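Local coordinates for protein profilin-1A (Acanthamoeba castellanii, PDB 1ACF) that binds monomeric actin and so regulates the cytoskeleton, preventing actin polymerization at high concentration and promoting it at low, and also binds the lipid PIP2, at residues Asp53-Gly58 / Tyr67-Ala72; Ser76-Lys81 / Val112-Ala117; Gln18-Gly23 / Trp29-Gly34. All coordinates share one frame; numbering follows the deposited sequence.

Contact 1 of 3, residues Asp53-Gly58 / Tyr67-Ala72; sequences DAIRAG and YVTLRA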
loop_
_atom_site.group_PDB
_atom_site.type_symbol
_atom_site.label_atom_id
_atom_site.label_comp_id
_atom_site.label_asym_id
_atom_site.label_seq_id
_atom_site.Cartn_x
_atom_site.Cartn_y
_atom_site.Cartn_z
ATOM N N ASP A 53 14.074 -8.841 4.251
ATOM C CA ASP A 53 14.437 -9.979 5.132
ATOM C C ASP A 53 13.436 -10.102 6.286
ATOM O O ASP A 53 12.740 -11.116 6.426
ATOM C CB ASP A 53 15.859 -9.797 5.690
ATOM C CG ASP A 53 16.879 -10.668 4.947
ATOM O OD1 ASP A 53 16.499 -11.591 4.197
ATOM O OD2 ASP A 53 18.075 -10.335 5.191
ATOM N N ALA A 54 13.441 -9.021 7.065
ATOM C CA ALA A 54 12.543 -8.897 8.211
ATOM C C ALA A 54 11.143 -9.420 7.839
ATOM O O ALA A 54 10.802 -10.544 8.274
ATOM C CB ALA A 54 12.486 -7.443 8.678
ATOM N N ILE A 55 10.444 -8.640 7.071
ATOM C CA ILE A 55 9.108 -8.777 6.556
ATOM C C ILE A 55 8.756 -10.081 5.927
ATOM O O ILE A 55 7.632 -10.628 6.065
ATOM C CB ILE A 55 8.781 -7.535 5.632
ATOM C CG1 ILE A 55 8.120 -6.394 6.468
ATOM C CG2 ILE A 55 7.972 -7.787 4.368
ATOM C CD1 ILE A 55 8.994 -5.841 7.626
ATOM N N ARG A 56 9.642 -10.686 5.154
ATOM C CA ARG A 56 9.353 -11.968 4.479
ATOM C C ARG A 56 9.073 -13.040 5.521
ATOM O O ARG A 56 8.163 -13.896 5.426
ATOM C CB ARG A 56 10.513 -12.294 3.517
ATOM C CG ARG A 56 10.302 -13.235 2.393
ATOM C CD ARG A 56 9.584 -12.746 1.175
ATOM N NE ARG A 56 10.488 -11.934 0.374
ATOM C CZ ARG A 56 11.690 -12.331 -0.055
ATOM N NH1 ARG A 56 12.128 -13.585 -0.038
ATOM N NH2 ARG A 56 12.633 -11.371 -0.273
ATOM N N ALA A 57 9.857 -13.021 6.604
ATOM C CA ALA A 57 9.669 -14.030 7.646
ATOM C C ALA A 57 8.691 -13.628 8.719
ATOM O O ALA A 57 8.036 -14.548 9.260
ATOM C CB ALA A 57 11.016 -14.454 8.231
ATOM N N GLY A 58 8.567 -12.386 9.126
ATOM C CA GLY A 58 7.696 -11.948 10.202
ATOM C C GLY A 58 6.397 -11.311 9.830
ATOM O O GLY A 58 5.604 -11.129 10.788
ATOM N N TYR A 67 -0.425 -8.500 8.637
ATOM C CA TYR A 67 -0.503 -9.288 7.428
ATOM C C TYR A 67 0.740 -10.158 7.262
ATOM O O TYR A 67 1.807 -9.839 7.760
ATOM C CB TYR A 67 -0.528 -8.324 6.220
ATOM C CG TYR A 67 -1.734 -7.423 6.207
ATOM C CD1 TYR A 67 -1.677 -6.207 6.869
ATOM C CD2 TYR A 67 -2.843 -7.757 5.432
ATOM C CE1 TYR A 67 -2.763 -5.323 6.844
ATOM C CE2 TYR A 67 -3.938 -6.900 5.421
ATOM C CZ TYR A 67 -3.884 -5.704 6.105
ATOM O OH TYR A 67 -4.968 -4.855 6.056
ATOM N N VAL A 68 0.570 -11.228 6.548
ATOM C CA VAL A 68 1.710 -12.106 6.244
ATOM C C VAL A 68 2.028 -11.754 4.789
ATOM O O VAL A 68 1.085 -11.501 4.046
ATOM C CB VAL A 68 1.515 -13.596 6.524
ATOM C CG1 VAL A 68 1.104 -13.820 7.983
ATOM C CG2 VAL A 68 0.626 -14.317 5.536
ATOM N N THR A 69 3.330 -11.758 4.487
ATOM C CA THR A 69 3.848 -11.440 3.175
ATOM C C THR A 69 3.659 -12.516 2.112
ATOM O O THR A 69 4.209 -13.613 2.238
ATOM C CB THR A 69 5.395 -11.088 3.240
ATOM O OG1 THR A 69 5.519 -10.185 4.356
ATOM C CG2 THR A 69 5.912 -10.515 1.925
ATOM N N LEU A 70 2.893 -12.148 1.101
ATOM C CA LEU A 70 2.625 -13.027 -0.036
ATOM C C LEU A 70 3.756 -12.865 -1.104
ATOM O O LEU A 70 4.236 -13.876 -1.604
ATOM C CB LEU A 70 1.280 -12.691 -0.604
ATOM C CG LEU A 70 -0.029 -13.330 -0.343
ATOM C CD1 LEU A 70 -1.118 -12.446 -1.007
ATOM C CD2 LEU A 70 -0.061 -14.727 -0.944
ATOM N N ARG A 71 4.115 -11.646 -1.405
ATOM C CA ARG A 71 5.116 -11.173 -2.373
ATOM C C ARG A 71 5.916 -9.955 -1.932
ATOM O O ARG A 71 5.344 -8.964 -1.401
ATOM C CB ARG A 71 4.323 -10.970 -3.687
ATOM C CG ARG A 71 4.786 -9.930 -4.656
ATOM C CD ARG A 71 4.231 -10.038 -6.035
ATOM N NE ARG A 71 4.387 -8.846 -6.842
ATOM C CZ ARG A 71 4.232 -8.656 -8.156
ATOM N NH1 ARG A 71 4.006 -9.641 -9.029
ATOM N NH2 ARG A 71 4.312 -7.449 -8.741
ATOM N N ALA A 72 7.246 -9.888 -2.055
ATOM C CA ALA A 72 8.137 -8.783 -1.700
ATOM C C ALA A 72 9.375 -8.705 -2.652
ATOM O O ALA A 72 10.212 -9.610 -2.782
ATOM C CB ALA A 72 8.678 -8.701 -0.285
HETATM O O HOH W 1 5.322 -12.998 6.579
#
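A side-chain hydroxyl hydrogen-bonded to a helix carbonyl joins T69, near the corner of strand 65-72, to I55 in the short helix 53-58 at one end of the profilin sheet. T69 OG1 donates to I55 O over 2.8 Å. It approaches from above the carbonyl plane, 57° out of it, rather than along either lone pair. The torsion of T69 (chi1 -46°) sets OG1 beside its own backbone N and anti to the carbonyl carbon, which turns the hydroxyl to the helix. The same oxygen touches the I55 side chain, whose CG2 lies 3.4 Å from T69 OG1, and the two side chains cross at about a right angle. Beside this bond a water bridges the backbones: water 1 donates to R56 O at 3.2 Å and accepts from T69 N at 3.1 Å. T69 is thus held twice, by its own OG1 and, through water 1, by its backbone N.

Further along, R56 bends at chi2 and chi3 and brings its guanidinium back to the strand. The edge of that group meets the methyl of A72 in a van der Waals contact, with R56 NE 3.8 Å from A72 CB. L70 and R71 both face Y78 in a classic beta bulge where the chain turns its corner, between the T69 and A72 contacts.

I55 also packs on T44 and A48 of helix 39-50 and, with T69, on F60 of strand 60-62, while A72 touches I77 of the adjoining strand 76-81.

Contact 2 of 3, residues Ser76-Lys81 / Val112-Ala117; sequences SIYGKK and VVEKLA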
loop_
_atom_site.group_PDB
_atom_site.type_symbol
_atom_site.label_atom_id
_atom_site.label_comp_id
_atom_site.label_asym_id
_atom_site.label_seq_id
_atom_site.Cartn_x
_atom_site.Cartn_y
_atom_site.Cartn_z
ATOM N N SER A 76 6.939 -4.139 -5.428
ATOM C CA SER A 76 5.698 -4.590 -4.807
ATOM C C SER A 76 5.775 -5.497 -3.619
ATOM O O SER A 76 6.345 -6.582 -3.824
ATOM C CB SER A 76 5.018 -5.485 -5.897
ATOM O OG SER A 76 4.550 -4.608 -6.916
ATOM N N ILE A 77 5.088 -5.110 -2.554
ATOM C CA ILE A 77 4.916 -5.921 -1.355
ATOM C C ILE A 77 3.393 -6.169 -1.134
ATOM O O ILE A 77 2.581 -5.246 -0.906
ATOM C CB ILE A 77 5.541 -5.341 -0.058
ATOM C CG1 ILE A 77 7.099 -5.426 -0.116
ATOM C CG2 ILE A 77 5.008 -6.147 1.225
ATOM C CD1 ILE A 77 7.750 -4.438 0.929
ATOM N N TYR A 78 3.045 -7.432 -1.162
ATOM C CA TYR A 78 1.656 -7.872 -0.954
ATOM C C TYR A 78 1.528 -8.609 0.417
ATOM O O TYR A 78 2.327 -9.473 0.808
ATOM C CB TYR A 78 1.177 -8.725 -2.112
ATOM C CG TYR A 78 0.990 -8.044 -3.458
ATOM C CD1 TYR A 78 1.355 -6.730 -3.747
ATOM C CD2 TYR A 78 0.559 -8.848 -4.520
ATOM C CE1 TYR A 78 1.250 -6.215 -5.039
ATOM C CE2 TYR A 78 0.450 -8.368 -5.808
ATOM C CZ TYR A 78 0.782 -7.032 -6.058
ATOM O OH TYR A 78 0.610 -6.618 -7.353
ATOM N N GLY A 79 0.452 -8.211 1.094
ATOM C CA GLY A 79 0.056 -8.736 2.408
ATOM C C GLY A 79 -1.326 -9.403 2.313
ATOM O O GLY A 79 -2.187 -8.962 1.502
ATOM N N LYS A 80 -1.453 -10.423 3.133
ATOM C CA LYS A 80 -2.726 -11.186 3.156
ATOM C C LYS A 80 -3.020 -11.503 4.622
ATOM O O LYS A 80 -2.108 -11.839 5.384
ATOM C CB LYS A 80 -2.739 -12.479 2.367
ATOM C CG LYS A 80 -4.120 -13.119 2.215
ATOM C CD LYS A 80 -4.047 -14.611 1.827
ATOM C CE LYS A 80 -3.476 -15.447 2.965
ATOM N NZ LYS A 80 -2.912 -16.728 2.443
ATOM N N LYS A 81 -4.251 -11.289 4.941
ATOM C CA LYS A 81 -4.857 -11.562 6.285
ATOM C C LYS A 81 -6.230 -12.170 5.889
ATOM O O LYS A 81 -7.168 -11.447 5.510
ATOM C CB LYS A 81 -4.939 -10.385 7.213
ATOM C CG LYS A 81 -5.281 -10.673 8.686
ATOM C CD LYS A 81 -6.792 -10.801 8.864
ATOM C CE LYS A 81 -7.255 -10.825 10.307
ATOM N NZ LYS A 81 -7.083 -9.488 10.961
ATOM N N VAL A 112 -5.595 -2.428 -9.815
ATOM C CA VAL A 112 -5.836 -0.980 -9.661
ATOM C C VAL A 112 -4.658 -0.229 -9.025
ATOM O O VAL A 112 -4.368 0.894 -9.513
ATOM C CB VAL A 112 -7.190 -0.718 -8.978
ATOM C CG1 VAL A 112 -7.292 0.710 -8.490
ATOM C CG2 VAL A 112 -8.394 -1.126 -9.825
ATOM N N VAL A 113 -4.027 -0.687 -7.964
ATOM C CA VAL A 113 -2.916 0.001 -7.291
ATOM C C VAL A 113 -1.667 0.062 -8.209
ATOM O O VAL A 113 -1.139 1.162 -8.370
ATOM C CB VAL A 113 -2.551 -0.584 -5.922
ATOM C CG1 VAL A 113 -1.537 0.279 -5.170
ATOM C CG2 VAL A 113 -3.770 -0.872 -5.044
ATOM N N GLU A 114 -1.315 -1.041 -8.806
ATOM C CA GLU A 114 -0.256 -1.262 -9.758
ATOM C C GLU A 114 -0.405 -0.344 -10.967
ATOM O O GLU A 114 0.554 0.338 -11.384
ATOM C CB GLU A 114 -0.169 -2.710 -10.225
ATOM C CG GLU A 114 0.332 -3.757 -9.222
ATOM C CD GLU A 114 1.750 -3.734 -8.816
ATOM O OE1 GLU A 114 2.427 -2.887 -9.450
ATOM O OE2 GLU A 114 2.346 -4.423 -7.981
ATOM N N LYS A 115 -1.599 -0.157 -11.496
ATOM C CA LYS A 115 -1.837 0.766 -12.605
ATOM C C LYS A 115 -1.740 2.220 -12.173
ATOM O O LYS A 115 -1.308 3.028 -13.026
ATOM C CB LYS A 115 -3.195 0.576 -13.244
ATOM C CG LYS A 115 -3.180 -0.335 -14.421
ATOM C CD LYS A 115 -1.988 -1.254 -14.460
ATOM C CE LYS A 115 -2.059 -1.958 -15.829
ATOM N NZ LYS A 115 -1.190 -3.161 -15.870
ATOM N N LEU A 116 -2.167 2.599 -10.971
ATOM C CA LEU A 116 -2.091 3.976 -10.490
ATOM C C LEU A 116 -0.582 4.308 -10.243
ATOM O O LEU A 116 -0.247 5.471 -10.291
ATOM C CB LEU A 116 -2.812 4.233 -9.155
ATOM C CG LEU A 116 -3.636 5.450 -8.890
ATOM C CD1 LEU A 116 -3.537 6.053 -7.489
ATOM C CD2 LEU A 116 -3.468 6.523 -9.914
ATOM N N ALA A 117 0.173 3.294 -9.880
ATOM C CA ALA A 117 1.630 3.449 -9.626
ATOM C C ALA A 117 2.283 3.825 -10.993
ATOM O O ALA A 117 2.995 4.834 -11.001
ATOM C CB ALA A 117 2.213 2.249 -9.042
#
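E114 reaches from helix 106-121 to two hydroxyls of strand 76-81, and its OE2 accepts a hydrogen bond from each. S76 OG donates to E114 OE2 over 2.5 Å, shorter than usual, so the exact length is doubtful and carries little weight. Y78 OH donates to the same E114 OE2 over 2.9 Å, meeting the anti lone pair, away from the other carboxylate oxygen. The tyrosine offers its edge: OE2 lies near the ring plane, although the carboxylate plane is turned 59° from that of the ring. A bend at chi2 (-70°) turns the carboxylate of the glutamate to the two hydroxyls, and E114 CG also lies 3.4 Å from Y78 OH.

This is the meeting of the C-terminal helix with the antiparallel sheet of the profilin fold, here made by polar groups. Alongside, V113 and Y78 both pack on I87 of strand 84-90, and A117 and E114 on V89. The other carboxylate oxygen, E114 OE1, forms a salt bridge with R75, so both oxygens are engaged; together with the two hydroxyls, this pairing probably favours the charged form of the glutamate. K115, the next residue on the helix, is an actin-binding site, which places the contact next to that surface.

Contact 3 of 3, residues Gln18-Gly23 / Trp29-Gly34; sequences QAAILG and WATSAG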
loop_
_atom_site.group_PDB
_atom_site.type_symbol
_atom_site.label_atom_id
_atom_site.label_comp_id
_atom_site.label_asym_id
_atom_site.label_seq_id
_atom_site.Cartn_x
_atom_site.Cartn_y
_atom_site.Cartn_z
ATOM N N GLN A 18 -9.541 1.098 1.939
ATOM C CA GLN A 18 -8.760 2.119 2.640
ATOM C C GLN A 18 -7.424 2.274 1.853
ATOM O O GLN A 18 -6.904 1.189 1.473
ATOM C CB GLN A 18 -8.342 1.619 4.049
ATOM C CG GLN A 18 -9.533 1.220 4.910
ATOM C CD GLN A 18 -9.220 0.796 6.297
ATOM O OE1 GLN A 18 -9.383 1.557 7.262
ATOM N NE2 GLN A 18 -8.752 -0.417 6.458
ATOM N N ALA A 19 -7.000 3.489 1.684
ATOM C CA ALA A 19 -5.704 3.742 0.925
ATOM C C ALA A 19 -4.928 4.884 1.539
ATOM O O ALA A 19 -5.417 5.860 2.145
ATOM C CB ALA A 19 -6.017 3.964 -0.544
ATOM N N ALA A 20 -3.622 4.793 1.445
ATOM C CA ALA A 20 -2.740 5.878 1.943
ATOM C C ALA A 20 -1.618 6.037 0.890
ATOM O O ALA A 20 -1.437 5.100 0.099
ATOM C CB ALA A 20 -2.169 5.624 3.308
ATOM N N ILE A 21 -0.985 7.197 0.929
ATOM C CA ILE A 21 0.155 7.497 0.057
ATOM C C ILE A 21 1.293 7.971 0.958
ATOM O O ILE A 21 1.109 8.969 1.694
ATOM C CB ILE A 21 -0.069 8.473 -1.123
ATOM C CG1 ILE A 21 -0.814 7.859 -2.321
ATOM C CG2 ILE A 21 1.351 8.945 -1.587
ATOM C CD1 ILE A 21 -1.260 8.976 -3.326
ATOM N N LEU A 22 2.359 7.173 0.930
ATOM C CA LEU A 22 3.514 7.576 1.755
ATOM C C LEU A 22 4.750 8.079 0.976
ATOM O O LEU A 22 4.968 7.845 -0.212
ATOM C CB LEU A 22 3.984 6.358 2.547
ATOM C CG LEU A 22 3.301 5.718 3.703
ATOM C CD1 LEU A 22 1.808 5.703 3.553
ATOM C CD2 LEU A 22 3.929 4.333 3.802
ATOM N N GLY A 23 5.610 8.673 1.776
ATOM C CA GLY A 23 6.935 9.165 1.431
ATOM C C GLY A 23 7.906 8.002 1.781
ATOM O O GLY A 23 7.623 7.140 2.593
ATOM N N TRP A 29 1.429 10.982 3.227
ATOM C CA TRP A 29 1.233 12.206 2.415
ATOM C C TRP A 29 -0.253 12.561 2.428
ATOM O O TRP A 29 -0.619 13.721 2.516
ATOM C CB TRP A 29 1.840 12.059 1.035
ATOM C CG TRP A 29 3.346 12.153 1.008
ATOM C CD1 TRP A 29 4.235 12.212 2.063
ATOM C CD2 TRP A 29 4.162 12.007 -0.184
ATOM N NE1 TRP A 29 5.516 12.189 1.610
ATOM C CE2 TRP A 29 5.506 12.044 0.248
ATOM C CE3 TRP A 29 3.858 11.836 -1.525
ATOM C CZ2 TRP A 29 6.550 11.929 -0.680
ATOM C CZ3 TRP A 29 4.905 11.769 -2.458
ATOM C CH2 TRP A 29 6.216 11.805 -2.012
ATOM N N ALA A 30 -1.058 11.513 2.361
ATOM C CA ALA A 30 -2.515 11.567 2.372
ATOM C C ALA A 30 -3.055 10.179 2.740
ATOM O O ALA A 30 -2.445 9.128 2.424
ATOM C CB ALA A 30 -3.010 12.039 1.004
ATOM N N THR A 31 -4.230 10.225 3.449
ATOM C CA THR A 31 -4.856 8.938 3.878
ATOM C C THR A 31 -6.356 8.930 3.770
ATOM O O THR A 31 -6.934 10.011 3.907
ATOM C CB THR A 31 -4.268 8.640 5.329
ATOM O OG1 THR A 31 -4.406 7.216 5.518
ATOM C CG2 THR A 31 -4.709 9.576 6.397
ATOM N N SER A 32 -6.986 7.757 3.583
ATOM C CA SER A 32 -8.480 7.679 3.548
ATOM C C SER A 32 -8.985 7.861 4.985
ATOM O O SER A 32 -8.309 7.365 5.912
ATOM C CB SER A 32 -9.052 6.469 2.875
ATOM O OG SER A 32 -8.477 5.290 3.415
ATOM N N ALA A 33 -10.059 8.617 5.131
ATOM C CA ALA A 33 -10.638 8.959 6.473
ATOM C C ALA A 33 -10.638 7.734 7.363
ATOM O O ALA A 33 -11.132 6.674 6.907
ATOM C CB ALA A 33 -12.023 9.604 6.267
ATOM N N GLY A 34 -10.086 7.789 8.561
ATOM C CA GLY A 34 -10.027 6.615 9.417
ATOM C C GLY A 34 -8.962 5.604 9.157
ATOM O O GLY A 34 -8.800 4.648 9.971
#
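Two successive amides, W29 N and A30 N, converge on the single carbonyl of I21, the mark of a classic beta bulge in the hairpin of strands 18-23 and 28-31. W29 N gives the shorter bond, 2.6 Å to I21 O, whereas A30 N is weakly bonded at 3.4 Å to I21 O. In return I21 N donates to A30 O over 2.8 Å, making I21 and A30 an antiparallel hydrogen-bonded pair; A20 and T31 form the neighbouring non-hydrogen-bonded pair.

The indole of W29 lies across the chain at L22 and G23. L22 C sits over the ring centre, and G23 CA stands 3.0 Å above the ring plane, nearer the rim. With no side chain on G23, the backbone comes close, G23 CA being 3.3 Å from W29 NE1. I21 CG2 reaches W29 CE3 obliquely.

At the far end S32 replaces a backbone acceptor with its hydroxyl. Its chi1 of 52° puts OG between the backbone N and the carbonyl carbon, where it takes the A19 N-H at 2.9 Å from S32 OG; S32 N donates to A19 O.

Strand 94-100 pairs with the other edge of strand 18-23. Helix 2-11 lies against the face bearing I21 and A30, where Y5 touches I21 and W2 touches A30 and meets the W29 ring; the F35 side chain packs on A20, and F35 O accepts from T31 OG1.

All three contacts reach one antiparallel sheet. Contacts 1 and 2, with centres 14 Å apart, touch directly because strands 65-72 and 76-81 are neighbours: L70 N is probably hydrogen-bonded to Y78 O at 2.8 Å, as is Y78 N to R71 O, also at 2.8 Å. R71, in the strand segment of contact 1, also extends to contact 2, with a weak hydrogen bond from its NH2 to S76 OG. Contact 3 stands apart, its nearest atoms about 6 Å from either of the others. Its centre is about 14 Å from that of contact 2 and about 21 Å from that of contact 1, on the opposite side of the chain's centre. Contact 3 falls within the predicted actin-binding region, and contact 2 includes actin-binding K115.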